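Long-range contacts in LPXTG cell wall surface protein (Streptococcus gordonii, PDB 4IGB), which is of unproven function but is probably a cell-wall-anchored adhesin, of which this chain is the N-terminal N1 and N2 domain portion: residues F86-S91 with Y108-K113; T188-V193 with L285-I290; D200-N205 with W242-I247; Q309-K314 with Y393-N398. One frame throughout, in Å; residues are numbered along the deposited sequence.

How the contacts relate
Contacts 1, 2 and 3 belong to the N-terminal N1 domain, and contact 4 to the N2 domain. Contact 1 comes first along the chain; contact 2 then opens at 188-193, contact 3 opens and closes, and 285-290 completes contact 2 before contact 4 begins. Contacts 1 and 3 reach the same eight-stranded antiparallel sheet, with centres about 26 Å apart. Contact 2 lies about 5 Å from the chain's centre, where the end of strand 280-287 leads into N2. Contact 4 is centred about 61 Å from contact 3, on the opposite side of that centre. Together they sample an elongated, two-domain, strand-rich region of a surface protein.

Contact 1 of 4, residues F86-S91 with Y108-K113; sequences FENPLS and YLNFNK
Asn88 and Asn112 meet where both strands of a beta hairpin depart from regularity: the 84-100 strand turns a corner at Glu87 and Asn88, while Asn112 and Lys113 form a classic beta bulge facing Asp175. Asn88 has positive phi (36°), a conformation asparagine tolerates well. Its N donates to Asn112 O at 2.8 Å, and Asn88 CA lies 3.3 Å from Phe111 O in a CA-H...O contact. Pro89 follows; lacking an N-H, it meets its partner with carbon instead, Pro89 CG packing 4.0 Å from Phe111 CB, the two side chains at about a right angle. One residue further on, Phe111 N donates to Leu90 O at 2.8 Å.

The two faces differ. On one, Leu90 and Phe111 run side by side in the same direction, with Leu90 CB 4.1 Å from Phe111 CD1, as suits large apolar residues turned to the interior; Phe138 and Phe139 of strand 135-142 meet the Phe111 ring edge-to-face. On the other, Asn110 has CG anti to its own N (chi1 -165°), which brings OD1 beside Ser91 CB. Asn110 ND2 donates to Asn112 OD1 at 2.9 Å, the acceptor lying in the Asn110 amide plane, while Asn112 ND2 is taken by Thr177 and Asp175. Small or polar residues suit this more exposed surface. At the exposed corner, a water donates to Glu87 OE1 at 2.7 Å and weakly accepts from Lys113 NZ at 3.3 Å.

Contact 2 of 4, residues T188-V193 with L285-I290; sequences TDLKLV and LYIEKI. With SO4 (sulfate ion), chain J.
Val193 holds CG1 anti to its backbone N (chi1 170°), leaving CG2 beside that N and aimed at Glu288, while Tyr286 swings its ring away beside its own N (chi1 -50°), with Val193 O at the edge of the ring, in its plane. One antiparallel beta bridge joins the backbones: Val193 N donates to Tyr286 O at 2.8 Å, and Tyr286 N returns a bond to Val193 O at 3.0 Å. This pairing sets the two beta carbons, Val193 CB and Tyr286 CB, 4.0 Å apart. It links strand 193-194, at the margin of a five-stranded mixed sheet, to the end of strand 280-287 in a six-stranded antiparallel one.

Branched aliphatic residues pack beside the bridge. Leu190 CD2 reaches Ile287 CD1 at 4.1 Å, and Leu192 CD1 packs on Leu285 CB, both pairs meeting obliquely; Ile180 of strand 170-182 touches Leu190 and Ile287. Tyr286 sends its hydroxyl outward to donate to O2 of a sulfate, probably from the crystallisation liquor; the modelled separation is very short and its exact value doubtful.

Beyond the bridge, one water joins the segments. It accepts from Glu288 N and donates to Lys191 O at 2.8 Å and to Glu288 OE2 at 2.9 Å. Glu288 OE2 also forms a salt bridge with Arg263, and OE1 accepts from the backbone N of Leu327 in the N2 domain. Such partners would favour an ionised carboxylate in this buried place, where Glu288, held by Arg263 and Leu327, probably helps to connect the two domains.

Contact 3 of 4, residues D200-N205 with W242-I247; sequences DAIDAN and WIATQI. With NA (sodium ion), chain M.
Asp200 and Ile247 touch beside a sodium ion, Asp200 OD2 lying 3.5 Å from Ile247 CA. That same oxygen binds sodium at 2.7 Å, whereas Asp200 OD1 is 3.7 Å from the ion, so the carboxylate uses one oxygen. A water oxygen lies 2.5 Å from the sodium, and Asp198 OD1 and Thr248 O also take part.

Behind the first shell, no hydrogen bond joins 200-205 to 242-247; they fit by contact. Asp200 CG stands between its own N and carbonyl carbon (chi1 85°), directing the carboxylate to the metal, and its CB presses against Gln246 O at 3.0 Å. Ala244, small enough for a close approach, puts CB 3.4 Å from Asp200 CA. Ile202 reaches across with CD1, 3.6 Å from Ala244 O, its long branch covering the backbone at Ala244 and Thr245.

Further out, Glu209 OE1 accepts from the N-H groups of both Asp200 and Ala201, fixing the loop backbone, and an Asx turn from Asp203 OD1 to Asn205 N shapes its far end. Hard oxygen ligands, two from aspartates, suit sodium, and the cation probably offsets their negative charge and draws together the loops on which Asp198, Asp200 and Thr248 lie.

Contact 4 of 4, residues Q309-K314 with Y393-N398; sequences QDVTYK and YKTATN
Strand residues Asp310 to Tyr313 pair antiparallel with Tyr393 to Ala396 in the N2 domain, whose family belongs to an adhesin clan, and Gln309 and Thr397 extend the bonding beyond. Backbone hydrogen bonds carry most of the contact. Tyr313 and Tyr393 exchange two, Tyr313 N to Tyr393 O at 2.9 Å and Tyr393 N to Tyr313 O at 2.7 Å, and Val311 N donates to Thr395 O at 2.9 Å. In the non-hydrogen-bonded positions CA-H...O contacts fill in, as from Thr312 CA to Tyr393 O at 3.3 Å.

Side-chain bonds close the end of the pairing. Thr397 OG1 sits between its own N and carbonyl carbon (chi1 59°), where it accepts from Gln309 N at 2.7 Å, while Thr397 N donates to Gln309 O. The hydroxyl also bonds Lys306 O, a double role that suits threonine at a strand end. Across the more open face a water bridges Thr312 OG1 and Thr395 O.

Apolar contact lies on the other face, where Tyr313 CB packs 4.0 Å from Tyr393 CD2. A polar atom, Tyr313 O, separately meets the edge of the Tyr393 ring, near its plane.

Strand 295-304 hydrogen-bonds to 310-317, and strand 343-352 to 389-397, so both strands are interior to the sheet; Leu343 touches Val311, Tyr313 and Thr395, and strand 409-417 brings Ile409 and Asn411 to Tyr313 and Val413 to Tyr393.

Contact 1 of 4, residues F86-S91 with Y108-K113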
# COMPACT_ATOMS: atom_id res chain seq x y z
N PHE B 86 11.52 21.22 -10.82
CA PHE B 86 11.50 21.52 -9.40
C PHE B 86 11.88 20.25 -8.62
O PHE B 86 11.08 19.30 -8.50
CB PHE B 86 10.12 22.07 -8.99
CG PHE B 86 9.71 23.30 -9.76
CD1 PHE B 86 9.10 23.18 -11.00
CD2 PHE B 86 10.00 24.57 -9.28
CE1 PHE B 86 8.75 24.32 -11.72
CE2 PHE B 86 9.66 25.71 -10.01
CZ PHE B 86 9.03 25.58 -11.23
N GLU B 87 13.12 20.23 -8.14
CA GLU B 87 13.68 19.14 -7.35
C GLU B 87 13.16 19.19 -5.92
O GLU B 87 13.10 20.27 -5.32
CB GLU B 87 15.21 19.22 -7.32
CG GLU B 87 15.85 19.01 -8.69
CD GLU B 87 17.37 19.22 -8.71
OE1 GLU B 87 17.96 18.85 -9.74
OE2 GLU B 87 17.96 19.76 -7.74
N ASN B 88 12.77 18.04 -5.40
CA ASN B 88 12.32 17.94 -4.02
C ASN B 88 11.52 19.13 -3.52
O ASN B 88 11.91 19.78 -2.54
CB ASN B 88 13.52 17.72 -3.09
CG ASN B 88 14.13 16.35 -3.26
OD1 ASN B 88 15.23 16.21 -3.79
ND2 ASN B 88 13.40 15.34 -2.84
N PRO B 89 10.38 19.44 -4.18
CA PRO B 89 9.66 20.65 -3.78
C PRO B 89 8.89 20.49 -2.48
O PRO B 89 8.57 21.47 -1.80
CB PRO B 89 8.69 20.88 -4.94
CG PRO B 89 8.55 19.52 -5.61
CD PRO B 89 9.87 18.85 -5.43
N LEU B 90 8.58 19.25 -2.12
CA LEU B 90 7.61 19.00 -1.08
C LEU B 90 7.77 17.62 -0.48
O LEU B 90 7.77 16.61 -1.19
CB LEU B 90 6.19 19.15 -1.64
CG LEU B 90 5.07 19.04 -0.59
CD1 LEU B 90 5.23 20.16 0.44
CD2 LEU B 90 3.69 19.11 -1.24
N SER B 91 7.88 17.60 0.84
CA SER B 91 7.93 16.36 1.62
C SER B 91 6.87 16.41 2.72
O SER B 91 6.82 17.36 3.52
CB SER B 91 9.32 16.19 2.23
OG SER B 91 9.31 15.17 3.20
N TYR B 108 4.39 8.71 4.68
CA TYR B 108 5.27 9.76 4.20
C TYR B 108 5.06 9.87 2.70
O TYR B 108 4.98 8.86 2.01
CB TYR B 108 6.73 9.44 4.54
CG TYR B 108 6.94 9.41 6.03
CD1 TYR B 108 7.42 10.53 6.70
CD2 TYR B 108 6.62 8.29 6.78
CE1 TYR B 108 7.60 10.53 8.07
CE2 TYR B 108 6.80 8.27 8.16
CZ TYR B 108 7.28 9.40 8.79
OH TYR B 108 7.45 9.41 10.15
N LEU B 109 4.93 11.09 2.21
CA LEU B 109 4.73 11.33 0.80
C LEU B 109 5.76 12.36 0.34
O LEU B 109 5.66 13.54 0.68
CB LEU B 109 3.31 11.82 0.52
CG LEU B 109 2.87 11.79 -0.94
CD1 LEU B 109 2.84 10.36 -1.40
CD2 LEU B 109 1.49 12.45 -1.12
N ASN B 110 6.75 11.90 -0.40
CA ASN B 110 7.79 12.79 -0.88
C ASN B 110 7.72 13.02 -2.38
O ASN B 110 7.72 12.07 -3.18
CB ASN B 110 9.18 12.27 -0.46
CG ASN B 110 10.25 13.33 -0.61
OD1 ASN B 110 10.27 14.31 0.13
ND2 ASN B 110 11.13 13.16 -1.59
N PHE B 111 7.62 14.29 -2.76
CA PHE B 111 7.77 14.67 -4.16
C PHE B 111 9.24 14.79 -4.44
O PHE B 111 9.89 15.75 -4.03
CB PHE B 111 7.01 15.97 -4.47
CG PHE B 111 5.53 15.79 -4.54
CD1 PHE B 111 4.78 15.68 -3.37
CD2 PHE B 111 4.88 15.68 -5.76
CE1 PHE B 111 3.41 15.49 -3.42
CE2 PHE B 111 3.50 15.48 -5.82
CZ PHE B 111 2.77 15.39 -4.64
N ASN B 112 9.79 13.80 -5.13
CA ASN B 112 11.21 13.78 -5.45
C ASN B 112 11.50 14.81 -6.51
O ASN B 112 12.55 15.45 -6.50
CB ASN B 112 11.61 12.40 -5.94
CG ASN B 112 11.22 11.32 -4.95
OD1 ASN B 112 11.60 11.37 -3.77
ND2 ASN B 112 10.43 10.35 -5.41
N LYS B 113 10.55 14.96 -7.43
CA LYS B 113 10.71 15.90 -8.52
C LYS B 113 9.36 16.14 -9.18
O LYS B 113 8.56 15.21 -9.36
CB LYS B 113 11.71 15.38 -9.56
CG LYS B 113 11.92 16.33 -10.73
CD LYS B 113 12.87 15.75 -11.79
CE LYS B 113 14.31 15.77 -11.28
NZ LYS B 113 15.23 15.01 -12.20
O HOH W 1 17.17 17.65 -12.05

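Contact 2 of 4, residues T188-V193 with L285-I290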
# COMPACT_ATOMS: atom_id res chain seq x y z
N THR B 188 8.65 -2.46 9.51
CA THR B 188 7.34 -2.36 8.88
C THR B 188 7.17 -3.51 7.88
O THR B 188 7.74 -3.49 6.80
CB THR B 188 7.13 -0.99 8.18
OG1 THR B 188 7.35 0.07 9.13
CG2 THR B 188 5.70 -0.88 7.62
N ASP B 189 6.39 -4.51 8.28
CA ASP B 189 6.09 -5.70 7.46
C ASP B 189 4.94 -5.45 6.49
O ASP B 189 4.61 -6.31 5.67
CB ASP B 189 5.75 -6.88 8.38
CG ASP B 189 4.81 -6.48 9.55
OD1 ASP B 189 4.18 -5.40 9.49
OD2 ASP B 189 4.71 -7.24 10.55
N LEU B 190 4.31 -4.29 6.57
CA LEU B 190 3.19 -3.96 5.69
C LEU B 190 3.62 -3.78 4.25
O LEU B 190 4.68 -3.21 3.98
CB LEU B 190 2.49 -2.69 6.17
CG LEU B 190 2.01 -2.70 7.62
CD1 LEU B 190 1.41 -1.36 8.00
CD2 LEU B 190 1.01 -3.84 7.86
N LYS B 191 2.79 -4.25 3.33
CA LYS B 191 3.08 -4.11 1.90
C LYS B 191 2.17 -3.06 1.29
O LYS B 191 0.96 -3.27 1.14
CB LYS B 191 2.96 -5.46 1.18
CG LYS B 191 3.91 -6.53 1.74
CD LYS B 191 5.37 -6.11 1.67
CE LYS B 191 6.22 -7.06 2.52
NZ LYS B 191 7.63 -6.58 2.69
N LEU B 192 2.75 -1.93 0.94
CA LEU B 192 1.96 -0.81 0.48
C LEU B 192 1.17 -1.18 -0.76
O LEU B 192 1.71 -1.74 -1.70
CB LEU B 192 2.86 0.38 0.13
CG LEU B 192 2.09 1.55 -0.46
CD1 LEU B 192 1.09 2.11 0.55
CD2 LEU B 192 3.07 2.63 -0.95
N VAL B 193 -0.11 -0.85 -0.77
CA VAL B 193 -0.92 -1.02 -1.97
C VAL B 193 -1.39 0.33 -2.51
O VAL B 193 -1.76 1.23 -1.75
CB VAL B 193 -2.14 -1.93 -1.71
CG1 VAL B 193 -3.12 -1.89 -2.89
CG2 VAL B 193 -1.67 -3.34 -1.42
N LEU B 285 -3.90 5.52 -0.01
CA LEU B 285 -2.90 4.50 0.24
C LEU B 285 -3.56 3.37 0.99
O LEU B 285 -4.41 3.60 1.85
CB LEU B 285 -1.70 5.04 1.01
CG LEU B 285 -0.96 6.23 0.41
CD1 LEU B 285 0.14 6.67 1.37
CD2 LEU B 285 -0.36 5.85 -0.93
N TYR B 286 -3.18 2.13 0.68
CA TYR B 286 -3.91 0.99 1.21
C TYR B 286 -2.96 -0.10 1.71
O TYR B 286 -1.76 -0.09 1.42
CB TYR B 286 -4.78 0.37 0.12
CG TYR B 286 -5.67 1.32 -0.65
CD1 TYR B 286 -7.04 1.39 -0.39
CD2 TYR B 286 -5.16 2.11 -1.67
CE1 TYR B 286 -7.86 2.25 -1.10
CE2 TYR B 286 -5.99 2.97 -2.40
CZ TYR B 286 -7.33 3.03 -2.10
OH TYR B 286 -8.15 3.88 -2.82
N ILE B 287 -3.53 -1.04 2.46
CA ILE B 287 -2.95 -2.35 2.63
C ILE B 287 -4.06 -3.37 2.56
O ILE B 287 -5.24 -3.06 2.79
CB ILE B 287 -2.23 -2.54 3.99
CG1 ILE B 287 -3.20 -2.30 5.14
CG2 ILE B 287 -1.00 -1.65 4.09
CD1 ILE B 287 -2.65 -2.71 6.50
N GLU B 288 -3.69 -4.60 2.25
CA GLU B 288 -4.63 -5.70 2.26
C GLU B 288 -4.93 -6.10 3.70
O GLU B 288 -4.19 -5.72 4.61
CB GLU B 288 -4.07 -6.86 1.44
CG GLU B 288 -3.90 -6.46 -0.02
CD GLU B 288 -2.86 -7.30 -0.76
OE1 GLU B 288 -3.28 -8.24 -1.46
OE2 GLU B 288 -1.63 -7.02 -0.63
N LYS B 289 -6.01 -6.84 3.90
CA LYS B 289 -6.50 -7.17 5.24
C LYS B 289 -6.22 -8.60 5.66
O LYS B 289 -6.60 -9.54 4.97
CB LYS B 289 -8.02 -6.97 5.32
CG LYS B 289 -8.48 -5.57 5.69
CD LYS B 289 -9.98 -5.57 6.02
CE LYS B 289 -10.54 -4.16 6.00
NZ LYS B 289 -12.03 -4.15 6.11
N ILE B 290 -5.56 -8.76 6.80
CA ILE B 290 -5.52 -10.07 7.45
C ILE B 290 -6.14 -9.85 8.80
O ILE B 290 -5.47 -9.52 9.77
CB ILE B 290 -4.08 -10.66 7.57
CG1 ILE B 290 -3.52 -10.99 6.18
CG2 ILE B 290 -4.08 -11.95 8.41
CD1 ILE B 290 -2.06 -11.44 6.19
S SO4 J . -11.73 3.39 -2.54
O1 SO4 J . -12.31 2.90 -3.79
O2 SO4 J . -10.51 4.13 -2.84
O3 SO4 J . -11.43 2.25 -1.68
O4 SO4 J . -12.66 4.30 -1.88
O HOH W 2 -0.95 -5.33 1.57

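Contact 3 of 4, residues D200-N205 with W242-I247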
# COMPACT_ATOMS: atom_id res chain seq x y z
N ASP B 200 -7.70 8.30 -17.75
CA ASP B 200 -8.55 8.36 -18.93
C ASP B 200 -8.53 9.68 -19.68
O ASP B 200 -9.26 9.84 -20.66
CB ASP B 200 -10.00 8.02 -18.55
CG ASP B 200 -10.78 9.23 -18.03
OD1 ASP B 200 -10.15 10.13 -17.45
OD2 ASP B 200 -12.02 9.28 -18.19
N ALA B 201 -7.70 10.62 -19.26
CA ALA B 201 -7.67 11.91 -19.94
C ALA B 201 -6.74 11.91 -21.13
O ALA B 201 -5.63 11.40 -21.06
CB ALA B 201 -7.30 13.04 -18.97
N ILE B 202 -7.22 12.49 -22.24
CA ILE B 202 -6.43 12.68 -23.43
C ILE B 202 -6.82 14.03 -24.03
O ILE B 202 -8.00 14.32 -24.17
CB ILE B 202 -6.70 11.54 -24.46
CG1 ILE B 202 -6.41 10.18 -23.83
CG2 ILE B 202 -5.88 11.76 -25.74
CD1 ILE B 202 -6.49 9.01 -24.79
N ASP B 203 -5.84 14.86 -24.35
CA ASP B 203 -6.15 16.18 -24.90
C ASP B 203 -5.84 16.26 -26.39
O ASP B 203 -5.44 15.27 -27.00
CB ASP B 203 -5.47 17.30 -24.11
CG ASP B 203 -3.95 17.30 -24.25
OD1 ASP B 203 -3.42 16.56 -25.11
OD2 ASP B 203 -3.28 18.07 -23.50
N ALA B 204 -6.02 17.44 -26.98
CA ALA B 204 -5.72 17.62 -28.41
C ALA B 204 -4.23 17.81 -28.70
O ALA B 204 -3.84 17.97 -29.85
CB ALA B 204 -6.53 18.79 -28.98
N ASN B 205 -3.40 17.80 -27.66
CA ASN B 205 -1.95 17.83 -27.86
C ASN B 205 -1.46 16.39 -27.98
O ASN B 205 -0.25 16.13 -28.04
CB ASN B 205 -1.24 18.51 -26.69
CG ASN B 205 -1.88 19.83 -26.31
OD1 ASN B 205 -1.87 20.78 -27.10
ND2 ASN B 205 -2.43 19.91 -25.10
N TRP B 242 1.14 3.20 -17.15
CA TRP B 242 -0.20 2.82 -17.56
C TRP B 242 -0.86 4.03 -18.19
O TRP B 242 -1.05 5.06 -17.54
CB TRP B 242 -0.99 2.26 -16.38
CG TRP B 242 -0.48 0.91 -16.02
CD1 TRP B 242 -0.89 -0.29 -16.53
CD2 TRP B 242 0.60 0.61 -15.12
NE1 TRP B 242 -0.16 -1.32 -15.98
CE2 TRP B 242 0.76 -0.79 -15.11
CE3 TRP B 242 1.43 1.39 -14.31
CZ2 TRP B 242 1.72 -1.43 -14.32
CZ3 TRP B 242 2.38 0.74 -13.52
CH2 TRP B 242 2.51 -0.64 -13.53
N ILE B 243 -1.18 3.91 -19.48
CA ILE B 243 -1.51 5.08 -20.28
C ILE B 243 -2.97 5.06 -20.73
O ILE B 243 -3.46 4.04 -21.19
CB ILE B 243 -0.58 5.18 -21.49
CG1 ILE B 243 0.88 5.23 -21.00
CG2 ILE B 243 -0.92 6.41 -22.35
CD1 ILE B 243 1.92 4.92 -22.06
N ALA B 244 -3.65 6.19 -20.56
CA ALA B 244 -5.06 6.31 -20.90
C ALA B 244 -5.34 6.02 -22.37
O ALA B 244 -4.56 6.40 -23.25
CB ALA B 244 -5.58 7.70 -20.55
N THR B 245 -6.46 5.37 -22.64
CA THR B 245 -6.90 5.15 -24.02
C THR B 245 -8.32 5.65 -24.29
O THR B 245 -8.68 5.88 -25.44
CB THR B 245 -6.79 3.67 -24.45
OG1 THR B 245 -7.64 2.86 -23.63
CG2 THR B 245 -5.36 3.18 -24.34
N GLN B 246 -9.12 5.82 -23.24
CA GLN B 246 -10.51 6.23 -23.45
C GLN B 246 -11.17 6.79 -22.20
O GLN B 246 -10.73 6.52 -21.08
CB GLN B 246 -11.33 5.06 -23.99
CG GLN B 246 -11.31 3.82 -23.10
CD GLN B 246 -12.37 2.79 -23.50
OE1 GLN B 246 -12.14 1.94 -24.36
NE2 GLN B 246 -13.53 2.88 -22.86
N ILE B 247 -12.23 7.56 -22.41
CA ILE B 247 -13.03 8.09 -21.32
C ILE B 247 -13.68 6.95 -20.55
O ILE B 247 -14.14 5.98 -21.15
CB ILE B 247 -14.12 9.01 -21.86
CG1 ILE B 247 -13.51 10.06 -22.77
CG2 ILE B 247 -14.87 9.68 -20.72
CD1 ILE B 247 -12.67 11.05 -22.02
NA NA M . -13.57 10.03 -16.17
O HOH W 3 -14.83 10.36 -14.09

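Contact 4 of 4, residues Q309-K314 with Y393-N398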
# COMPACT_ATOMS: atom_id res chain seq x y z
N GLN B 309 8.66 -29.62 31.48
CA GLN B 309 7.31 -29.10 31.70
C GLN B 309 6.64 -28.81 30.35
O GLN B 309 7.10 -27.97 29.58
CB GLN B 309 7.35 -27.81 32.52
CG GLN B 309 7.92 -27.95 33.91
CD GLN B 309 7.09 -28.86 34.78
OE1 GLN B 309 7.57 -29.87 35.27
NE2 GLN B 309 5.82 -28.50 34.98
N ASP B 310 5.55 -29.52 30.08
CA ASP B 310 4.81 -29.29 28.84
C ASP B 310 4.37 -27.84 28.70
O ASP B 310 3.93 -27.21 29.67
CB ASP B 310 3.59 -30.18 28.76
CG ASP B 310 3.94 -31.62 28.48
OD1 ASP B 310 5.09 -31.88 28.07
OD2 ASP B 310 3.05 -32.48 28.66
N VAL B 311 4.49 -27.30 27.50
CA VAL B 311 3.80 -26.06 27.18
C VAL B 311 3.28 -26.21 25.75
O VAL B 311 4.01 -26.61 24.84
CB VAL B 311 4.68 -24.79 27.37
CG1 VAL B 311 5.75 -25.01 28.44
CG2 VAL B 311 5.31 -24.36 26.08
N THR B 312 2.00 -25.94 25.59
CA THR B 312 1.31 -26.22 24.35
C THR B 312 0.74 -24.94 23.77
O THR B 312 0.04 -24.21 24.46
CB THR B 312 0.15 -27.21 24.59
OG1 THR B 312 0.66 -28.37 25.26
CG2 THR B 312 -0.50 -27.63 23.29
N TYR B 313 1.04 -24.69 22.50
CA TYR B 313 0.58 -23.49 21.83
C TYR B 313 -0.52 -23.81 20.82
O TYR B 313 -0.36 -24.69 19.99
CB TYR B 313 1.75 -22.80 21.12
CG TYR B 313 2.83 -22.28 22.07
CD1 TYR B 313 2.60 -21.15 22.86
CD2 TYR B 313 4.06 -22.90 22.16
CE1 TYR B 313 3.57 -20.67 23.73
CE2 TYR B 313 5.06 -22.41 23.03
CZ TYR B 313 4.80 -21.30 23.80
OH TYR B 313 5.76 -20.81 24.66
N LYS B 314 -1.63 -23.10 20.92
CA LYS B 314 -2.70 -23.25 19.95
C LYS B 314 -2.80 -21.96 19.16
O LYS B 314 -3.03 -20.89 19.72
CB LYS B 314 -4.03 -23.54 20.63
CG LYS B 314 -5.18 -23.87 19.68
CD LYS B 314 -6.48 -24.14 20.45
CE LYS B 314 -7.66 -24.41 19.53
NZ LYS B 314 -8.96 -24.46 20.27
N TYR B 393 0.94 -26.73 18.73
CA TYR B 393 2.34 -27.09 18.90
C TYR B 393 2.60 -27.62 20.30
O TYR B 393 2.36 -26.92 21.29
CB TYR B 393 3.25 -25.88 18.70
CG TYR B 393 3.03 -25.08 17.42
CD1 TYR B 393 3.81 -25.30 16.30
CD2 TYR B 393 2.08 -24.07 17.36
CE1 TYR B 393 3.65 -24.55 15.15
CE2 TYR B 393 1.91 -23.31 16.21
CZ TYR B 393 2.69 -23.55 15.11
OH TYR B 393 2.53 -22.81 13.96
N LYS B 394 3.11 -28.84 20.39
CA LYS B 394 3.51 -29.39 21.66
C LYS B 394 5.00 -29.12 21.88
O LYS B 394 5.83 -29.48 21.04
CB LYS B 394 3.25 -30.90 21.69
CG LYS B 394 1.77 -31.28 21.73
CD LYS B 394 1.60 -32.80 21.77
CE LYS B 394 0.14 -33.20 21.96
NZ LYS B 394 -0.05 -34.68 21.92
N THR B 395 5.33 -28.48 22.99
CA THR B 395 6.72 -28.32 23.40
C THR B 395 6.87 -28.72 24.86
O THR B 395 5.87 -28.97 25.56
CB THR B 395 7.22 -26.86 23.25
OG1 THR B 395 6.62 -26.05 24.26
CG2 THR B 395 6.88 -26.30 21.89
N ALA B 396 8.11 -28.76 25.34
CA ALA B 396 8.37 -28.96 26.77
C ALA B 396 9.67 -28.27 27.17
O ALA B 396 10.64 -28.30 26.43
CB ALA B 396 8.40 -30.44 27.12
N THR B 397 9.68 -27.64 28.34
CA THR B 397 10.88 -26.99 28.83
C THR B 397 12.04 -27.98 28.87
O THR B 397 11.84 -29.19 29.02
CB THR B 397 10.66 -26.40 30.22
OG1 THR B 397 10.29 -27.45 31.13
CG2 THR B 397 9.55 -25.37 30.18
N ASN B 398 13.26 -27.46 28.68
CA ASN B 398 14.47 -28.27 28.78
C ASN B 398 15.29 -27.81 29.99
O ASN B 398 14.83 -26.99 30.78
CB ASN B 398 15.30 -28.19 27.50
CG ASN B 398 15.68 -26.77 27.15
OD1 ASN B 398 16.11 -26.00 28.02
ND2 ASN B 398 15.49 -26.39 25.89
O HOH W 4 3.25 -29.73 25.08